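Local coordinates for RidA family protein (Psychrobacter sp. MES7-P7E, PDB 6L8P), which probably hydrolyses reactive enamine and imine intermediates, as other members of the RidA family do, and assembles as a trimer, at residues G52-D57 and V136-S141; Q73-I78 and E110-N115; K94-L99 and A122-Q127; I26-A31 and K79-A84. The protein carries 1 engineered substitution. All coordinates share one frame; numbering follows the deposited sequence.

Contact 1 (G52-D57 and V136-S141); sequences GQLGFD and VVEIES
In the central antiparallel ladder of the RidA sheet, Gln53 of strand 47-54 faces Ile139 of strand 137-144 as a hydrogen-bonded pair. Gln53 N donates to Ile139 O at 2.9 Å, and Ile139 N returns a bond to Gln53 O at 3.1 Å. Both side chains lie on the face packed against helix 67-84, where the apolar isoleucine suits the buried layer.

The other face carries Glu138, with CG anti to the backbone N (chi1 178°) and the chain extended beyond it (chi2 175°) beneath Gly52. Its OE2 stands 3.5 Å from Gly52 CA, where the lack of a side chain leaves room for the carboxylate. OE2 accepts a bond from the backbone N of Ala125 of the second subunit, so this buried acid joins the sheet to strand 122-127 of that neighbour. Leu54 lies across the aliphatic part of Glu138, with its CD2 methyl 3.7 Å from Glu138 CB.

At the centre of an inverse gamma turn, Gly55 N is 4.3 Å from Val137 O, too far for a direct bond. A water accepts from Gly55 N at 2.8 Å and donates to Val137 O at 2.7 Å.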
loop_
_atom_site.group_PDB
_atom_site.type_symbol
_atom_site.label_atom_id
_atom_site.label_comp_id
_atom_site.label_asym_id
_atom_site.label_seq_id
_atom_site.Cartn_x
_atom_site.Cartn_y
_atom_site.Cartn_z
ATOM N N GLY A 52 -4.644 6.740 5.540
ATOM C CA GLY A 52 -4.711 7.704 4.446
ATOM C C GLY A 52 -5.332 8.995 4.926
ATOM O O GLY A 52 -6.333 8.984 5.637
ATOM N N GLN A 53 -4.698 10.112 4.591
ATOM C CA GLN A 53 -5.196 11.440 4.924
ATOM C C GLN A 53 -5.619 12.150 3.654
ATOM O O GLN A 53 -4.913 12.101 2.638
ATOM C CB GLN A 53 -4.118 12.267 5.638
ATOM C CG GLN A 53 -3.760 11.701 7.013
ATOM C CD GLN A 53 -4.935 11.641 7.935
ATOM O OE1 GLN A 53 -5.604 12.654 8.146
ATOM N NE2 GLN A 53 -5.217 10.451 8.485
ATOM N N LEU A 54 -6.778 12.807 3.715
ATOM C CA LEU A 54 -7.299 13.643 2.646
ATOM C C LEU A 54 -7.207 15.102 3.080
ATOM O O LEU A 54 -6.918 15.408 4.248
ATOM C CB LEU A 54 -8.762 13.257 2.347
ATOM C CG LEU A 54 -8.962 11.806 1.879
ATOM C CD1 LEU A 54 -10.477 11.377 2.118
ATOM C CD2 LEU A 54 -8.680 11.701 0.442
ATOM N N GLY A 55 -7.445 16.008 2.124
ATOM C CA GLY A 55 -7.199 17.421 2.382
ATOM C C GLY A 55 -8.316 18.131 3.144
ATOM O O GLY A 55 -8.714 19.231 2.755
ATOM N N PHE A 56 -8.824 17.515 4.203
ATOM C CA PHE A 56 -9.872 18.130 5.019
ATOM C C PHE A 56 -9.288 19.139 5.994
ATOM O O PHE A 56 -8.286 18.880 6.666
ATOM C CB PHE A 56 -10.576 17.075 5.879
ATOM C CG PHE A 56 -11.341 16.051 5.115
ATOM C CD1 PHE A 56 -12.474 16.377 4.389
ATOM C CD2 PHE A 56 -10.973 14.734 5.252
ATOM C CE1 PHE A 56 -13.199 15.355 3.694
ATOM C CE2 PHE A 56 -11.673 13.695 4.591
ATOM C CZ PHE A 56 -12.785 14.023 3.799
ATOM N N ASP A 57 -9.978 20.260 6.162
ATOM C CA ASP A 57 -9.800 21.055 7.380
ATOM C C ASP A 57 -10.265 20.227 8.583
ATOM O O ASP A 57 -11.379 19.670 8.538
ATOM C CB ASP A 57 -10.645 22.318 7.188
ATOM C CG ASP A 57 -10.664 23.251 8.399
ATOM O OD1 ASP A 57 -10.810 22.828 9.567
ATOM O OD2 ASP A 57 -10.703 24.471 8.128
ATOM N N VAL A 136 -8.889 14.948 -4.169
ATOM C CA VAL A 136 -7.988 14.732 -5.309
ATOM C C VAL A 136 -6.616 14.232 -4.889
ATOM O O VAL A 136 -5.778 13.963 -5.763
ATOM C CB VAL A 136 -7.848 15.993 -6.190
ATOM C CG1 VAL A 136 -9.221 16.349 -6.717
ATOM C CG2 VAL A 136 -7.255 17.156 -5.439
ATOM N N VAL A 137 -6.360 14.046 -3.605
ATOM C CA VAL A 137 -5.079 13.485 -3.150
ATOM C C VAL A 137 -5.296 12.815 -1.793
ATOM O O VAL A 137 -5.947 13.376 -0.902
ATOM C CB VAL A 137 -3.965 14.575 -3.090
ATOM C CG1 VAL A 137 -4.379 15.774 -2.226
ATOM C CG2 VAL A 137 -2.675 13.949 -2.537
ATOM N N GLU A 138 -4.760 11.596 -1.638
ATOM C CA GLU A 138 -4.746 10.880 -0.367
ATOM C C GLU A 138 -3.320 10.397 -0.143
ATOM O O GLU A 138 -2.699 9.904 -1.083
ATOM C CB GLU A 138 -5.713 9.658 -0.405
ATOM C CG GLU A 138 -5.703 8.853 0.864
ATOM C CD GLU A 138 -6.758 7.742 0.841
ATOM O OE1 GLU A 138 -7.686 7.774 -0.014
ATOM O OE2 GLU A 138 -6.694 6.819 1.684
ATOM N N ILE A 139 -2.781 10.565 1.069
ATOM C CA ILE A 139 -1.422 10.103 1.350
ATOM C C ILE A 139 -1.451 9.278 2.608
ATOM O O ILE A 139 -1.980 9.721 3.631
ATOM C CB ILE A 139 -0.437 11.280 1.486
ATOM C CG1 ILE A 139 -0.438 12.107 0.186
ATOM C CG2 ILE A 139 0.968 10.738 1.853
ATOM C CD1 ILE A 139 0.602 13.281 0.175
ATOM N N GLU A 140 -0.881 8.061 2.539
ATOM C CA GLU A 140 -0.681 7.157 3.676
ATOM C C GLU A 140 0.778 7.224 4.096
ATOM O O GLU A 140 1.643 7.481 3.251
ATOM C CB GLU A 140 -0.958 5.730 3.290
ATOM C CG GLU A 140 -2.289 5.475 2.692
ATOM C CD GLU A 140 -2.197 4.239 1.798
ATOM O OE1 GLU A 140 -1.839 3.135 2.311
ATOM O OE2 GLU A 140 -2.464 4.347 0.574
ATOM N N SER A 141 1.061 6.933 5.367
ATOM C CA SER A 141 2.434 7.100 5.847
ATOM C C SER A 141 2.811 5.969 6.780
ATOM O O SER A 141 1.972 5.464 7.524
ATOM C CB SER A 141 2.608 8.392 6.653
ATOM O OG SER A 141 1.956 9.458 6.019
HETATM O O HOH W 1 -7.824 15.285 -0.543
#

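Contact 2 (Q73-I78 and E110-N115); sequences QVFENI and EVFVAN
Phe75 and Phe112 both swing well past the usual staggered position (chi1 -93° and -94°), and these rotations carry the two rings between helix 67-84 and helix 105-115. The Phe75 ring comes in edge first: its CZ lies over one face of the Phe112 ring, off towards the rim, 3.5 Å from Phe112 CD1. The planes are almost perpendicular and the ring centroids 4.9 Å apart, a T-shaped stack.

Phe75 is gripped from other directions as well. Asn115 lies over one of its faces, with CB 3.7 Å from Phe75 CD1 in a CH-pi contact and the amide stacked almost parallel to the ring. Val111, one turn earlier on the same helix, brings CG1 to 3.7 Å from Phe75 CD2 at an oblique approach.

The helix segments are 10.9 Å apart at closest approach and inclined by 39°, a separation that large aromatic side chains can span. Asparagine fits here because its amide gives a flat surface to the ring while ND2 donates an almost straight bond to Val111 O at 2.9 Å, which holds the amide plane. No hydrogen bond crosses between the segments, so cohesion between the two should rest mainly on dispersion and the weak electrostatics of C-H groups meeting pi faces.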
loop_
_atom_site.group_PDB
_atom_site.type_symbol
_atom_site.label_atom_id
_atom_site.label_comp_id
_atom_site.label_asym_id
_atom_site.label_seq_id
_atom_site.Cartn_x
_atom_site.Cartn_y
_atom_site.Cartn_z
ATOM N N GLN A 73 -2.769 20.677 3.029
ATOM C CA GLN A 73 -3.574 20.291 4.180
ATOM C C GLN A 73 -3.324 18.839 4.574
ATOM O O GLN A 73 -3.260 18.515 5.761
ATOM C CB GLN A 73 -5.052 20.522 3.855
ATOM C CG GLN A 73 -5.995 20.203 5.050
ATOM C CD GLN A 73 -5.797 21.205 6.186
ATOM O OE1 GLN A 73 -5.914 22.425 5.954
ATOM N NE2 GLN A 73 -5.396 20.738 7.351
ATOM N N VAL A 74 -3.128 17.953 3.585
ATOM C CA VAL A 74 -2.776 16.569 3.900
ATOM C C VAL A 74 -1.497 16.526 4.710
ATOM O O VAL A 74 -1.411 15.807 5.713
ATOM C CB VAL A 74 -2.631 15.738 2.604
ATOM C CG1 VAL A 74 -1.925 14.407 2.910
ATOM C CG2 VAL A 74 -3.987 15.464 1.967
ATOM N N PHE A 75 -0.500 17.324 4.312
ATOM C CA PHE A 75 0.736 17.361 5.098
ATOM C C PHE A 75 0.505 17.890 6.518
ATOM O O PHE A 75 1.074 17.364 7.480
ATOM C CB PHE A 75 1.819 18.170 4.360
ATOM C CG PHE A 75 2.719 17.305 3.494
ATOM C CD1 PHE A 75 3.714 16.525 4.066
ATOM C CD2 PHE A 75 2.472 17.197 2.146
ATOM C CE1 PHE A 75 4.536 15.678 3.245
ATOM C CE2 PHE A 75 3.240 16.375 1.327
ATOM C CZ PHE A 75 4.292 15.613 1.892
ATOM N N GLU A 76 -0.344 18.918 6.684
ATOM C CA GLU A 76 -0.630 19.386 8.047
ATOM C C GLU A 76 -1.309 18.296 8.879
ATOM O O GLU A 76 -1.004 18.105 10.076
ATOM C CB GLU A 76 -1.509 20.641 7.990
ATOM C CG GLU A 76 -0.785 21.842 7.349
ATOM C CD GLU A 76 0.547 22.146 8.061
ATOM O OE1 GLU A 76 0.560 22.163 9.314
ATOM O OE2 GLU A 76 1.582 22.356 7.377
ATOM N N ASN A 77 -2.243 17.563 8.248
ATOM C CA ASN A 77 -2.939 16.473 8.927
ATOM C C ASN A 77 -1.989 15.340 9.330
ATOM O O ASN A 77 -2.028 14.831 10.464
ATOM C CB ASN A 77 -4.069 15.970 8.018
ATOM C CG ASN A 77 -5.158 17.028 7.797
ATOM O OD1 ASN A 77 -5.216 18.008 8.536
ATOM N ND2 ASN A 77 -6.019 16.827 6.767
ATOM N N ILE A 78 -1.093 14.955 8.416
ATOM C CA ILE A 78 -0.112 13.929 8.742
ATOM C C ILE A 78 0.804 14.400 9.853
ATOM O O ILE A 78 1.074 13.645 10.785
ATOM C CB ILE A 78 0.674 13.527 7.481
ATOM C CG1 ILE A 78 -0.272 12.821 6.494
ATOM C CG2 ILE A 78 1.837 12.593 7.851
ATOM C CD1 ILE A 78 0.405 12.539 5.131
ATOM N N GLU A 110 6.587 19.523 -5.525
ATOM C CA GLU A 110 6.912 20.807 -4.901
ATOM C C GLU A 110 6.432 20.871 -3.456
ATOM O O GLU A 110 7.160 21.338 -2.563
ATOM C CB GLU A 110 6.306 21.947 -5.712
ATOM C CG GLU A 110 6.963 22.151 -7.060
ATOM C CD GLU A 110 6.267 23.220 -7.892
ATOM O OE1 GLU A 110 5.344 23.891 -7.367
ATOM O OE2 GLU A 110 6.648 23.383 -9.073
ATOM N N VAL A 111 5.211 20.385 -3.193
ATOM C CA VAL A 111 4.701 20.408 -1.835
ATOM C C VAL A 111 5.537 19.500 -0.951
ATOM O O VAL A 111 5.821 19.838 0.206
ATOM C CB VAL A 111 3.207 20.005 -1.839
ATOM C CG1 VAL A 111 2.681 19.808 -0.421
ATOM C CG2 VAL A 111 2.388 21.089 -2.583
ATOM N N PHE A 112 6.011 18.372 -1.513
ATOM C CA PHE A 112 6.895 17.490 -0.757
ATOM C C PHE A 112 8.166 18.225 -0.345
ATOM O O PHE A 112 8.555 18.188 0.844
ATOM C CB PHE A 112 7.237 16.238 -1.586
ATOM C CG PHE A 112 6.332 15.064 -1.318
ATOM C CD1 PHE A 112 4.966 15.166 -1.527
ATOM C CD2 PHE A 112 6.861 13.874 -0.861
ATOM C CE1 PHE A 112 4.128 14.065 -1.261
ATOM C CE2 PHE A 112 6.051 12.776 -0.597
ATOM C CZ PHE A 112 4.653 12.897 -0.771
ATOM N N VAL A 113 8.777 18.950 -1.303
ATOM C CA VAL A 113 10.025 19.662 -1.010
ATOM C C VAL A 113 9.777 20.709 0.061
ATOM O O VAL A 113 10.590 20.886 0.980
ATOM C CB VAL A 113 10.599 20.295 -2.293
ATOM C CG1 VAL A 113 11.704 21.331 -1.927
ATOM C CG2 VAL A 113 11.156 19.234 -3.234
ATOM N N ALA A 114 8.623 21.376 -0.005
ATOM C CA ALA A 114 8.342 22.440 0.952
ATOM C C ALA A 114 8.140 21.901 2.358
ATOM O O ALA A 114 8.390 22.612 3.344
ATOM C CB ALA A 114 7.106 23.224 0.504
ATOM N N ASN A 115 7.710 20.645 2.491
ATOM C CA ASN A 115 7.340 20.127 3.784
ATOM C C ASN A 115 8.338 19.156 4.386
ATOM O O ASN A 115 8.173 18.782 5.552
ATOM C CB ASN A 115 5.957 19.439 3.684
ATOM C CG ASN A 115 4.811 20.427 3.677
ATOM O OD1 ASN A 115 4.358 20.835 4.742
ATOM N ND2 ASN A 115 4.337 20.816 2.505
#

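Contact 3 (K94-L99 and A122-Q127); sequences KFNVSL and ARAAVQ
Arg123 and Phe95 sit side by side on neighbouring parallel strands, 92-99 and 122-127, the two strands of a beta-alpha-beta unit whose crossover is helix 105-115. The Arg123 side chain rises on that helix's side of the sheet. Its CB lies 3.9 Å from Phe95 O; CG, anti to the backbone N (chi1 -157°), draws in to 3.5 Å from the same oxygen; CD reaches the CG2 methyl of Val97 at 4.0 Å. A bend at chi3 (75°) then turns the head aside: NE bonds an oxygen of a malonate ion, probably from the crystallisation liquor, NH1 bonds Asn109 OD1, and the guanidinium makes a cation-pi contact with Phe112. The malonate bond is consistent with the carboxylate-binding arginine of RidA relatives, and the length of the chain lets an apolar stem cross the buried layer before the charge begins.

On the opposite face Lys94 folds over the partner strand, CD resting 3.8 Å from Ala122 CB. Its NZ goes on to a salt bridge with Glu140 of the third subunit. The small side chains of Ala122 and Ala124 suit this subunit interface, and Asn96 leans over the second of them, ND2 3.5 Å from Ala124 CB.

Beneath the side chains, five backbone bonds zip the strands in parallel register from Lys94-Ala122 to Leu99-Gln127; the last runs from Leu99 N to Val126 O at 3.0 Å.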
loop_
_atom_site.group_PDB
_atom_site.type_symbol
_atom_site.label_atom_id
_atom_site.label_comp_id
_atom_site.label_asym_id
_atom_site.label_seq_id
_atom_site.Cartn_x
_atom_site.Cartn_y
_atom_site.Cartn_z
ATOM N N LYS A 94 8.038 5.810 4.613
ATOM C CA LYS A 94 7.375 5.477 3.346
ATOM C C LYS A 94 6.090 6.291 3.264
ATOM O O LYS A 94 5.335 6.339 4.237
ATOM C CB LYS A 94 7.067 3.961 3.251
ATOM C CG LYS A 94 6.165 3.519 2.094
ATOM C CD LYS A 94 6.882 3.593 0.781
ATOM C CE LYS A 94 5.967 3.161 -0.411
ATOM N NZ LYS A 94 5.338 1.781 -0.202
ATOM N N PHE A 95 5.882 6.941 2.127
ATOM C CA PHE A 95 4.604 7.557 1.770
ATOM C C PHE A 95 3.979 6.789 0.606
ATOM O O PHE A 95 4.668 6.409 -0.344
ATOM C CB PHE A 95 4.806 9.007 1.296
ATOM C CG PHE A 95 5.006 10.012 2.386
ATOM C CD1 PHE A 95 4.065 10.153 3.416
ATOM C CD2 PHE A 95 6.134 10.854 2.355
ATOM C CE1 PHE A 95 4.248 11.128 4.395
ATOM C CE2 PHE A 95 6.312 11.849 3.316
ATOM C CZ PHE A 95 5.375 11.976 4.353
ATOM N N ASN A 96 2.652 6.648 0.620
ATOM C CA ASN A 96 1.932 6.115 -0.535
ATOM C C ASN A 96 0.958 7.181 -0.978
ATOM O O ASN A 96 0.070 7.569 -0.208
ATOM C CB ASN A 96 1.197 4.831 -0.171
ATOM C CG ASN A 96 0.818 4.034 -1.364
ATOM O OD1 ASN A 96 -0.334 4.051 -1.793
ATOM N ND2 ASN A 96 1.780 3.310 -1.912
ATOM N N VAL A 97 1.122 7.667 -2.195
ATOM C CA VAL A 97 0.330 8.791 -2.694
ATOM C C VAL A 97 -0.673 8.296 -3.728
ATOM O O VAL A 97 -0.292 7.619 -4.697
ATOM C CB VAL A 97 1.226 9.844 -3.339
ATOM C CG1 VAL A 97 0.384 11.000 -3.851
ATOM C CG2 VAL A 97 2.301 10.350 -2.316
ATOM N N SER A 98 -1.947 8.672 -3.554
ATOM C CA SER A 98 -2.982 8.419 -4.546
ATOM C C SER A 98 -3.494 9.759 -5.050
ATOM O O SER A 98 -3.937 10.594 -4.254
ATOM C CB SER A 98 -4.126 7.613 -3.935
ATOM O OG SER A 98 -3.642 6.416 -3.306
ATOM N N LEU A 99 -3.401 9.980 -6.358
ATOM C CA LEU A 99 -3.871 11.199 -7.015
ATOM C C LEU A 99 -5.045 10.869 -7.916
ATOM O O LEU A 99 -5.087 9.789 -8.501
ATOM C CB LEU A 99 -2.785 11.817 -7.911
ATOM C CG LEU A 99 -1.488 12.160 -7.179
ATOM C CD1 LEU A 99 -0.505 12.671 -8.210
ATOM C CD2 LEU A 99 -1.802 13.239 -6.207
ATOM N N ALA A 122 10.926 6.812 1.216
ATOM C CA ALA A 122 10.501 6.022 0.079
ATOM C C ALA A 122 9.072 6.431 -0.272
ATOM O O ALA A 122 8.327 6.967 0.558
ATOM C CB ALA A 122 10.580 4.534 0.431
ATOM N N ARG A 123 8.694 6.189 -1.509
ATOM C CA ARG A 123 7.376 6.631 -1.976
ATOM C C ARG A 123 6.859 5.719 -3.074
ATOM O O ARG A 123 7.630 5.152 -3.852
ATOM C CB ARG A 123 7.429 8.066 -2.513
ATOM C CG ARG A 123 6.060 8.800 -2.491
ATOM C CD ARG A 123 6.260 10.268 -2.940
ATOM N NE ARG A 123 6.465 10.368 -4.389
ATOM C CZ ARG A 123 6.615 11.524 -5.035
ATOM N NH1 ARG A 123 6.586 12.674 -4.329
ATOM N NH2 ARG A 123 6.778 11.536 -6.346
ATOM N N ALA A 124 5.531 5.669 -3.192
ATOM C CA ALA A 124 4.888 5.238 -4.418
ATOM C C ALA A 124 3.817 6.256 -4.776
ATOM O O ALA A 124 3.306 6.980 -3.902
ATOM C CB ALA A 124 4.281 3.866 -4.254
ATOM N N ALA A 125 3.467 6.319 -6.057
ATOM C CA ALA A 125 2.470 7.302 -6.488
ATOM C C ALA A 125 1.719 6.721 -7.670
ATOM O O ALA A 125 2.327 6.226 -8.630
ATOM C CB ALA A 125 3.112 8.664 -6.858
ATOM N N VAL A 126 0.390 6.803 -7.630
ATOM C CA VAL A 126 -0.419 6.308 -8.740
ATOM C C VAL A 126 -1.588 7.254 -8.925
ATOM O O VAL A 126 -1.947 8.017 -8.016
ATOM C CB VAL A 126 -0.976 4.892 -8.487
ATOM C CG1 VAL A 126 0.160 3.884 -8.187
ATOM C CG2 VAL A 126 -1.982 4.911 -7.328
ATOM N N GLN A 127 -2.193 7.209 -10.123
ATOM C CA GLN A 127 -3.471 7.898 -10.342
ATOM C C GLN A 127 -4.588 6.870 -10.154
ATOM O O GLN A 127 -4.643 5.871 -10.890
ATOM C CB GLN A 127 -3.551 8.503 -11.738
ATOM C CG GLN A 127 -4.780 9.414 -11.914
ATOM C CD GLN A 127 -4.837 9.949 -13.336
ATOM O OE1 GLN A 127 -3.857 10.531 -13.821
ATOM N NE2 GLN A 127 -5.963 9.733 -14.021
#

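Contact 4 (I26-A31 and K79-A84); sequences IQTDKA and KAICEA
Ile26, Thr28, Lys30 and Ala31 turn their CB atoms towards one flank of helix 67-84 and meet Ala80, Ile81 and Ala84 there. The Ile26 CG2 methyl points straight at the last turn of the helix, 3.6 Å from Ala84 CB. From beside it Thr28 presses on the same methyl, its CB 3.8 Å from Ala84 CB. One turn back, Lys30 lays its aliphatic base over Ala80, CB to CB at 3.8 Å, while its longer chain leads off the helix. Ala31 approaches Ile81, with CB 3.6 Å from CG1, on the inward side where Ile81 also packs on Ile50 and Gln53 of the sheet. Alanines suit this flank because their short side chains let the backbone of 26-31 ride close to the helix.

Thr28 CG2 lies against the helix among Ala80 O, Ala84 CB and Ile81 CG1, and OG1, set anti to the backbone N (chi1 173°), accepts from Lys30 N at 3.0 Å. A water 3.1 Å from Thr28 OG1 donates to Ala80 O at 2.8 Å, the one polar bridge found between the segments. This carbonyl already takes the helical bond from Ala84 N.

Threonine thus opens an ST turn within the type I beta turn from Thr28 to Ala31, a compact reversal that lays the loop after strand 23-26 along helix 67-84, which packs on the mixed sheet of this alpha+beta RidA fold.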
loop_
_atom_site.group_PDB
_atom_site.type_symbol
_atom_site.label_atom_id
_atom_site.label_comp_id
_atom_site.label_asym_id
_atom_site.label_seq_id
_atom_site.Cartn_x
_atom_site.Cartn_y
_atom_site.Cartn_z
ATOM N N ILE A 26 -3.603 5.929 18.047
ATOM C CA ILE A 26 -3.279 7.348 18.101
ATOM C C ILE A 26 -4.525 8.131 17.714
ATOM O O ILE A 26 -5.180 7.822 16.705
ATOM C CB ILE A 26 -2.119 7.708 17.151
ATOM C CG1 ILE A 26 -0.852 6.853 17.367
ATOM C CG2 ILE A 26 -1.768 9.206 17.229
ATOM C CD1 ILE A 26 -0.304 6.816 18.805
ATOM N N GLN A 27 -4.849 9.164 18.496
ATOM C CA GLN A 27 -5.940 10.063 18.140
ATOM C C GLN A 27 -5.535 11.482 18.502
ATOM O O GLN A 27 -4.936 11.718 19.560
ATOM C CB GLN A 27 -7.257 9.716 18.860
ATOM C CG GLN A 27 -8.505 10.513 18.372
ATOM C CD GLN A 27 -8.605 11.917 18.987
ATOM O OE1 GLN A 27 -8.073 12.169 20.074
ATOM N NE2 GLN A 27 -9.267 12.837 18.282
ATOM N N THR A 28 -5.845 12.412 17.615
ATOM C CA THR A 28 -5.656 13.828 17.899
ATOM C C THR A 28 -6.769 14.647 17.264
ATOM O O THR A 28 -7.115 14.463 16.098
ATOM C CB THR A 28 -4.286 14.343 17.433
ATOM O OG1 THR A 28 -4.226 15.769 17.589
ATOM C CG2 THR A 28 -4.001 13.994 15.967
ATOM N N ASP A 29 -7.287 15.620 18.020
ATOM C CA ASP A 29 -8.238 16.540 17.412
ATOM C C ASP A 29 -7.614 17.501 16.409
ATOM O O ASP A 29 -8.356 18.248 15.753
ATOM C CB ASP A 29 -8.939 17.363 18.505
ATOM C CG ASP A 29 -9.677 16.503 19.501
ATOM O OD1 ASP A 29 -10.233 15.455 19.104
ATOM O OD2 ASP A 29 -9.703 16.881 20.694
ATOM N N LYS A 30 -6.277 17.532 16.282
ATOM C CA LYS A 30 -5.648 18.397 15.304
ATOM C C LYS A 30 -5.624 17.794 13.915
ATOM O O LYS A 30 -5.182 18.459 12.982
ATOM C CB LYS A 30 -4.229 18.740 15.760
ATOM C CG LYS A 30 -4.280 19.579 17.058
ATOM C CD LYS A 30 -2.942 19.726 17.750
ATOM C CE LYS A 30 -2.833 21.129 18.332
ATOM N NZ LYS A 30 -3.149 21.150 19.789
ATOM N N ALA A 31 -6.055 16.551 13.762
ATOM C CA ALA A 31 -6.237 15.978 12.439
ATOM C C ALA A 31 -7.699 15.601 12.242
ATOM O O ALA A 31 -8.466 15.498 13.217
ATOM C CB ALA A 31 -5.346 14.737 12.255
ATOM N N LYS A 79 1.291 15.640 9.754
ATOM C CA LYS A 79 2.190 16.188 10.778
ATOM C C LYS A 79 1.535 16.140 12.156
ATOM O O LYS A 79 2.171 15.731 13.147
ATOM C CB LYS A 79 2.582 17.615 10.391
ATOM C CG LYS A 79 3.638 18.244 11.276
ATOM C CD LYS A 79 4.259 19.397 10.486
ATOM C CE LYS A 79 4.438 20.629 11.327
ATOM N NZ LYS A 79 4.784 20.207 12.696
ATOM N N ALA A 80 0.247 16.512 12.231
ATOM C CA ALA A 80 -0.433 16.468 13.522
ATOM C C ALA A 80 -0.434 15.056 14.106
ATOM O O ALA A 80 -0.250 14.869 15.323
ATOM C CB ALA A 80 -1.867 16.991 13.385
ATOM N N ILE A 81 -0.679 14.044 13.252
ATOM C CA ILE A 81 -0.706 12.680 13.751
ATOM C C ILE A 81 0.695 12.212 14.131
ATOM O O ILE A 81 0.864 11.494 15.124
ATOM C CB ILE A 81 -1.357 11.761 12.706
ATOM C CG1 ILE A 81 -2.795 12.204 12.533
ATOM C CG2 ILE A 81 -1.292 10.319 13.179
ATOM C CD1 ILE A 81 -3.489 11.627 11.297
ATOM N N CYS A 82 1.706 12.604 13.358
ATOM C CA CYS A 82 3.084 12.281 13.713
ATOM C C CYS A 82 3.387 12.779 15.109
ATOM O O CYS A 82 3.943 12.043 15.931
ATOM C CB CYS A 82 4.083 12.921 12.742
ATOM S SG CYS A 82 4.109 12.205 11.064
ATOM N N GLU A 83 3.006 14.026 15.384
ATOM C CA GLU A 83 3.300 14.619 16.689
ATOM C C GLU A 83 2.530 13.922 17.793
ATOM O O GLU A 83 3.074 13.689 18.880
ATOM C CB GLU A 83 2.990 16.108 16.653
ATOM C CG GLU A 83 3.925 16.848 15.722
ATOM C CD GLU A 83 3.491 18.282 15.492
ATOM O OE1 GLU A 83 2.340 18.617 15.845
ATOM O OE2 GLU A 83 4.305 19.072 14.967
ATOM N N ALA A 84 1.268 13.563 17.538
ATOM C CA ALA A 84 0.511 12.804 18.522
ATOM C C ALA A 84 1.151 11.454 18.803
ATOM O O ALA A 84 0.986 10.900 19.890
ATOM C CB ALA A 84 -0.934 12.641 18.034
HETATM O O HOH W 2 -1.260 16.552 17.264
#

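Contacts 1 and 3 belong to one sheet: strands 137-144 and 92-99 are neighbours in it, joined for example by Ser98 N and Glu138 O at 2.9 Å. Contact 2 lies over them, with Phe112 CE2 3.4 Å from Arg123 CD and, on its other helix, Asn77 ND2 3.1 Å from Phe56 O. Contact 4 uses the later turns of that helix and sits at the far side of the chain, its centre about 21 Å from that of contact 3. Leu54 of contact 1 and Arg123 of contact 3 each come within about 3 Å of a bound malonate, not the same ion within one chain; these ions, probably from the crystallisation liquor, may mark the pockets that RidA proteins form between subunits.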